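Local coordinates for elongation factor G (Thermus thermophilus, PDB 2DY1), which probably acts as a GTPase translation elongation factor that drives translocation on the ribosome, and is seen here with GTP and magnesium bound, at residues 129-134 / 247-253; 157-161 / 172-176. All coordinates share one frame; numbering follows the deposited sequence.

Contact 1 of 2, residues 129-134 / 247-253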
loop_
_atom_site.group_PDB
_atom_site.type_symbol
_atom_site.label_atom_id
_atom_site.label_comp_id
_atom_site.label_asym_id
_atom_site.label_seq_id
_atom_site.Cartn_x
_atom_site.Cartn_y
_atom_site.Cartn_z
ATOM N N ARG A 129 -17.802 3.770 -10.592
ATOM C CA ARG A 129 -17.006 2.677 -11.135
ATOM C C ARG A 129 -17.628 2.150 -12.422
ATOM O O ARG A 129 -18.855 2.096 -12.564
ATOM C CB ARG A 129 -16.912 1.519 -10.135
ATOM C CG ARG A 129 -15.810 1.654 -9.074
ATOM C CD ARG A 129 -16.346 1.206 -7.724
ATOM N NE ARG A 129 -17.261 2.244 -7.237
ATOM C CZ ARG A 129 -18.260 2.029 -6.393
ATOM N NH1 ARG A 129 -18.491 0.805 -5.926
ATOM N NH2 ARG A 129 -19.035 3.042 -6.030
ATOM N N MET A 130 -16.768 1.808 -13.376
ATOM C CA MET A 130 -17.173 1.214 -14.655
ATOM C C MET A 130 -16.237 0.013 -14.781
ATOM O O MET A 130 -15.126 0.057 -14.276
ATOM C CB MET A 130 -16.936 2.208 -15.810
ATOM C CG MET A 130 -16.868 1.636 -17.206
ATOM S SD MET A 130 -16.439 2.988 -18.377
ATOM C CE MET A 130 -17.968 3.884 -18.275
ATOM N N VAL A 131 -16.703 -1.064 -15.406
ATOM C CA VAL A 131 -15.885 -2.265 -15.594
ATOM C C VAL A 131 -15.571 -2.413 -17.062
ATOM O O VAL A 131 -16.428 -2.144 -17.904
ATOM C CB VAL A 131 -16.681 -3.541 -15.196
ATOM C CG1 VAL A 131 -15.918 -4.815 -15.595
ATOM C CG2 VAL A 131 -16.948 -3.544 -13.693
ATOM N N VAL A 132 -14.345 -2.825 -17.386
ATOM C CA VAL A 132 -14.015 -3.125 -18.778
ATOM C C VAL A 132 -13.519 -4.571 -18.787
ATOM O O VAL A 132 -12.596 -4.935 -18.062
ATOM C CB VAL A 132 -12.964 -2.135 -19.416
ATOM C CG1 VAL A 132 -11.689 -2.055 -18.607
ATOM C CG2 VAL A 132 -12.674 -2.571 -20.857
ATOM N N VAL A 133 -14.182 -5.406 -19.584
ATOM C CA VAL A 133 -13.834 -6.822 -19.671
ATOM C C VAL A 133 -12.861 -7.044 -20.805
ATOM O O VAL A 133 -13.152 -6.768 -21.979
ATOM C CB VAL A 133 -15.092 -7.671 -19.899
ATOM C CG1 VAL A 133 -14.683 -9.147 -20.067
ATOM C CG2 VAL A 133 -16.047 -7.497 -18.718
ATOM N N THR A 134 -11.690 -7.542 -20.420
ATOM C CA THR A 134 -10.595 -7.815 -21.349
ATOM C C THR A 134 -10.395 -9.308 -21.566
ATOM O O THR A 134 -11.023 -10.128 -20.914
ATOM C CB THR A 134 -9.286 -7.305 -20.765
ATOM O OG1 THR A 134 -9.064 -7.970 -19.506
ATOM C CG2 THR A 134 -9.357 -5.779 -20.551
ATOM N N LEU A 247 -25.118 2.698 -10.558
ATOM C CA LEU A 247 -25.037 1.762 -11.676
ATOM C C LEU A 247 -23.573 1.697 -12.083
ATOM O O LEU A 247 -22.883 2.707 -12.064
ATOM C CB LEU A 247 -25.867 2.226 -12.864
ATOM C CG LEU A 247 -27.406 2.166 -12.737
ATOM C CD1 LEU A 247 -28.025 2.704 -14.026
ATOM C CD2 LEU A 247 -27.859 0.733 -12.454
ATOM N N TYR A 248 -23.128 0.509 -12.474
ATOM C CA TYR A 248 -21.742 0.302 -12.885
ATOM C C TYR A 248 -21.750 -0.215 -14.326
ATOM O O TYR A 248 -21.976 -1.398 -14.557
ATOM C CB TYR A 248 -21.087 -0.739 -11.975
ATOM C CG TYR A 248 -21.208 -0.417 -10.495
ATOM C CD1 TYR A 248 -21.710 -1.362 -9.602
ATOM C CD2 TYR A 248 -20.830 0.835 -9.995
ATOM C CE1 TYR A 248 -21.843 -1.079 -8.245
ATOM C CE2 TYR A 248 -20.961 1.125 -8.642
ATOM C CZ TYR A 248 -21.471 0.160 -7.776
ATOM O OH TYR A 248 -21.609 0.457 -6.435
ATOM N N PRO A 249 -21.491 0.657 -15.310
ATOM C CA PRO A 249 -21.497 0.193 -16.704
ATOM C C PRO A 249 -20.437 -0.875 -16.932
ATOM O O PRO A 249 -19.358 -0.796 -16.345
ATOM C CB PRO A 249 -21.166 1.445 -17.505
ATOM C CG PRO A 249 -21.548 2.591 -16.588
ATOM C CD PRO A 249 -21.145 2.087 -15.221
ATOM N N VAL A 250 -20.755 -1.860 -17.777
ATOM C CA VAL A 250 -19.801 -2.914 -18.110
ATOM C C VAL A 250 -19.559 -2.854 -19.615
ATOM O O VAL A 250 -20.477 -3.040 -20.428
ATOM C CB VAL A 250 -20.347 -4.318 -17.751
ATOM C CG1 VAL A 250 -19.304 -5.398 -18.095
ATOM C CG2 VAL A 250 -20.692 -4.385 -16.280
ATOM N N ALA A 251 -18.314 -2.582 -19.982
ATOM C CA ALA A 251 -17.912 -2.479 -21.369
ATOM C C ALA A 251 -16.990 -3.646 -21.715
ATOM O O ALA A 251 -16.442 -4.303 -20.834
ATOM C CB ALA A 251 -17.176 -1.153 -21.604
ATOM N N LEU A 252 -16.858 -3.888 -23.007
ATOM C CA LEU A 252 -16.001 -4.950 -23.506
ATOM C C LEU A 252 -14.958 -4.324 -24.421
ATOM O O LEU A 252 -15.310 -3.637 -25.387
ATOM C CB LEU A 252 -16.882 -5.942 -24.290
ATOM C CG LEU A 252 -16.393 -7.236 -24.920
ATOM C CD1 LEU A 252 -15.697 -8.137 -23.907
ATOM C CD2 LEU A 252 -17.637 -7.935 -25.490
ATOM N N ALA A 253 -13.672 -4.554 -24.134
ATOM C CA ALA A 253 -12.621 -4.004 -24.991
ATOM C C ALA A 253 -11.331 -4.773 -24.758
ATOM O O ALA A 253 -11.111 -5.305 -23.675
ATOM C CB ALA A 253 -12.394 -2.503 -24.693
HETATM O O HOH W 1 -20.847 4.221 -10.557
HETATM O O HOH W 2 -21.661 2.788 -4.864
#
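Val131 pairs with Val250, Val132 with Ala251 and Val133 with Leu252, in parallel. Val131 N to Pro249 O, Ala251 N to Val131 O and Val133 N to Ala251 O are backbone bonds of 2.8 Å each. Ala253 N to Val133 O is longer, at 3.1 Å. Pro249, lacking an N-H, suits the start of this ladder: Arg129 O meets its CD at 3.5 Å, and only the proline carbonyl joins the pairing. The beta-branched valines favour the extended backbone; Val133 CG2 reaches Val250 CG1 at 3.9 Å, while on the opposite face Met130 CE lies against the Pro249 ring. Tyr248 has CG anti to its carbonyl carbon (chi1 -53°), laying the ring beside the Arg129 side chain, which bends at chi2 and chi3. Tyr248 CE2 sits over the guanidinium centre, although the planes are turned 51° apart. A water bridges Arg129 NH2 and Tyr248 OH. In the second shell, Glu123 forms a salt bridge with Arg129 NH1, Leu127 O accepts from NE, and Trp119 holds both partners, cation-pi with Arg129 and edge-to-face with Tyr248. Strands 100-106 and 156-165 flank the pair; helix 142-153 covers the Val133, Val250 and Leu252 face, helix 261-271 that of Met130 and Ala251.

Contact 2 of 2, residues 157-161 / 172-176; sequences LPIDL and LIDVF
Leu161 and Ile173 form a hydrogen-bonded antiparallel pair, with Leu161 N giving to Ile173 O (2.9 Å) and Ile173 N to Leu161 O (2.8 Å). The Leu161 side chain begins with CB 4.2 Å from Ile173 CB. Its chi1 of -68° sets CG anti to the carbonyl carbon, and from there CG lies 3.7 Å from Val175 CG2, with CD1 grazing the same methyl. Beyond the hairpin the leucine packs on Tyr142, Tyr143 and Leu146 on one helix and Phe204 on another, a largely apolar setting that suits a long branched side chain. Val175 also closes the pairing through its backbone, as its N gives to Ile159 O (3.0 Å); the Ile159 backbone (phi/psi -95°/-39°) lies in the helical region of the map, where strand 156-165 is broken. Its neighbour Pro158 O is buried with no partner in the model, the Val175 methyl CG2 lying 4.1 Å from it. On the other face, Asp160 OD1 meets Leu172 CD1, while OD2 accepts from Leu252 N, so the buried carboxylate has a bond. Asp174 OD2 comes within 4.5 Å of Asp160 OD1, which may disfavour charging both; Asp174 OD1 accepts from His177 N. The hairpin of strands 156-165 and 168-174 thus extends the sheet beyond strand 248-252, with helices 142-153 and 198-213 packed on its Leu161 face and strand 179-184 continuing outward from Leu172.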
loop_
_atom_site.group_PDB
_atom_site.type_symbol
_atom_site.label_atom_id
_atom_site.label_comp_id
_atom_site.label_asym_id
_atom_site.label_seq_id
_atom_site.Cartn_x
_atom_site.Cartn_y
_atom_site.Cartn_z
ATOM N N LEU A 157 -24.406 -2.666 -15.235
ATOM C CA LEU A 157 -25.251 -2.285 -16.351
ATOM C C LEU A 157 -24.519 -2.659 -17.639
ATOM O O LEU A 157 -23.614 -1.957 -18.075
ATOM C CB LEU A 157 -25.502 -0.777 -16.310
ATOM C CG LEU A 157 -26.570 -0.249 -17.266
ATOM C CD1 LEU A 157 -27.951 -0.521 -16.679
ATOM C CD2 LEU A 157 -26.387 1.229 -17.474
ATOM N N PRO A 158 -24.907 -3.775 -18.265
ATOM C CA PRO A 158 -24.229 -4.177 -19.506
ATOM C C PRO A 158 -24.445 -3.199 -20.652
ATOM O O PRO A 158 -25.568 -2.958 -21.066
ATOM C CB PRO A 158 -24.839 -5.549 -19.819
ATOM C CG PRO A 158 -25.304 -6.042 -18.460
ATOM C CD PRO A 158 -25.870 -4.794 -17.824
ATOM N N ILE A 159 -23.367 -2.625 -21.161
ATOM C CA ILE A 159 -23.448 -1.710 -22.286
ATOM C C ILE A 159 -23.193 -2.506 -23.555
ATOM O O ILE A 159 -23.831 -2.290 -24.587
ATOM C CB ILE A 159 -22.361 -0.598 -22.192
ATOM C CG1 ILE A 159 -22.562 0.218 -20.911
ATOM C CG2 ILE A 159 -22.367 0.267 -23.447
ATOM C CD1 ILE A 159 -23.949 0.808 -20.761
ATOM N N ASP A 160 -22.248 -3.439 -23.468
ATOM C CA ASP A 160 -21.861 -4.236 -24.627
ATOM C C ASP A 160 -22.073 -5.715 -24.395
ATOM O O ASP A 160 -21.990 -6.191 -23.257
ATOM C CB ASP A 160 -20.348 -4.120 -24.891
ATOM C CG ASP A 160 -19.896 -2.711 -25.171
ATOM O OD1 ASP A 160 -20.533 -2.058 -26.024
ATOM O OD2 ASP A 160 -18.885 -2.273 -24.558
ATOM N N LEU A 161 -22.316 -6.411 -25.503
ATOM C CA LEU A 161 -22.373 -7.872 -25.531
ATOM C C LEU A 161 -21.374 -8.226 -26.647
ATOM O O LEU A 161 -21.098 -7.429 -27.533
ATOM C CB LEU A 161 -23.767 -8.390 -25.871
ATOM C CG LEU A 161 -24.813 -8.127 -24.794
ATOM C CD1 LEU A 161 -26.147 -8.673 -25.303
ATOM C CD2 LEU A 161 -24.437 -8.764 -23.462
ATOM N N LEU A 172 -18.447 -5.980 -31.073
ATOM C CA LEU A 172 -19.379 -5.575 -30.042
ATOM C C LEU A 172 -20.794 -5.387 -30.529
ATOM O O LEU A 172 -21.024 -4.991 -31.675
ATOM C CB LEU A 172 -18.964 -4.202 -29.475
ATOM C CG LEU A 172 -17.558 -3.970 -28.938
ATOM C CD1 LEU A 172 -17.453 -2.555 -28.387
ATOM C CD2 LEU A 172 -17.281 -4.995 -27.849
ATOM N N ILE A 173 -21.728 -5.688 -29.641
ATOM C CA ILE A 173 -23.142 -5.429 -29.883
ATOM C C ILE A 173 -23.449 -4.383 -28.818
ATOM O O ILE A 173 -23.345 -4.649 -27.608
ATOM C CB ILE A 173 -24.029 -6.668 -29.643
ATOM C CG1 ILE A 173 -23.709 -7.747 -30.670
ATOM C CG2 ILE A 173 -25.521 -6.277 -29.769
ATOM C CD1 ILE A 173 -24.387 -9.071 -30.382
ATOM N N ASP A 174 -23.789 -3.180 -29.265
ATOM C CA ASP A 174 -24.098 -2.092 -28.349
ATOM C C ASP A 174 -25.573 -2.280 -28.010
ATOM O O ASP A 174 -26.438 -2.021 -28.842
ATOM C CB ASP A 174 -23.841 -0.761 -29.054
ATOM C CG ASP A 174 -24.218 0.417 -28.201
ATOM O OD1 ASP A 174 -25.435 0.640 -28.060
ATOM O OD2 ASP A 174 -23.311 1.101 -27.665
ATOM N N VAL A 175 -25.835 -2.773 -26.799
ATOM C CA VAL A 175 -27.196 -3.109 -26.361
ATOM C C VAL A 175 -28.219 -2.015 -26.549
ATOM O O VAL A 175 -29.298 -2.243 -27.103
ATOM C CB VAL A 175 -27.204 -3.534 -24.870
ATOM C CG1 VAL A 175 -28.604 -3.871 -24.424
ATOM C CG2 VAL A 175 -26.290 -4.723 -24.666
ATOM N N PHE A 176 -27.880 -0.828 -26.076
ATOM C CA PHE A 176 -28.786 0.313 -26.159
ATOM C C PHE A 176 -29.305 0.634 -27.562
ATOM O O PHE A 176 -30.517 0.813 -27.753
ATOM C CB PHE A 176 -28.097 1.559 -25.600
ATOM C CG PHE A 176 -28.999 2.761 -25.504
ATOM C CD1 PHE A 176 -29.722 3.014 -24.344
ATOM C CD2 PHE A 176 -29.115 3.648 -26.570
ATOM C CE1 PHE A 176 -30.548 4.138 -24.245
ATOM C CE2 PHE A 176 -29.939 4.775 -26.483
ATOM C CZ PHE A 176 -30.655 5.019 -25.318
#

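In the fold
Contacts 1 and 2 are two joints of one sheet, separated by the pairing of strand 248-252 with strand 156-165, their centres about 10 Å apart. That pairing includes probable hydrogen bonds from Leu157 N to Tyr248 O (2.8 Å) and Val250 N to Leu157 O (2.9 Å). Leu172 also reaches over, its CD2 3.4 Å from Leu252 O. The GTP lies off the C-terminal ends of the parallel strands of contact 1: the Thr134 side chain is about 4 Å from it, and Lys135, Asp137, Ser254 and Glu256, all GTP-binding, follow directly or closely. Contact 2 stands farther back, the side chain of Leu172 about 11 Å from the bound GTP, as an outer extension of the GTPase sheet.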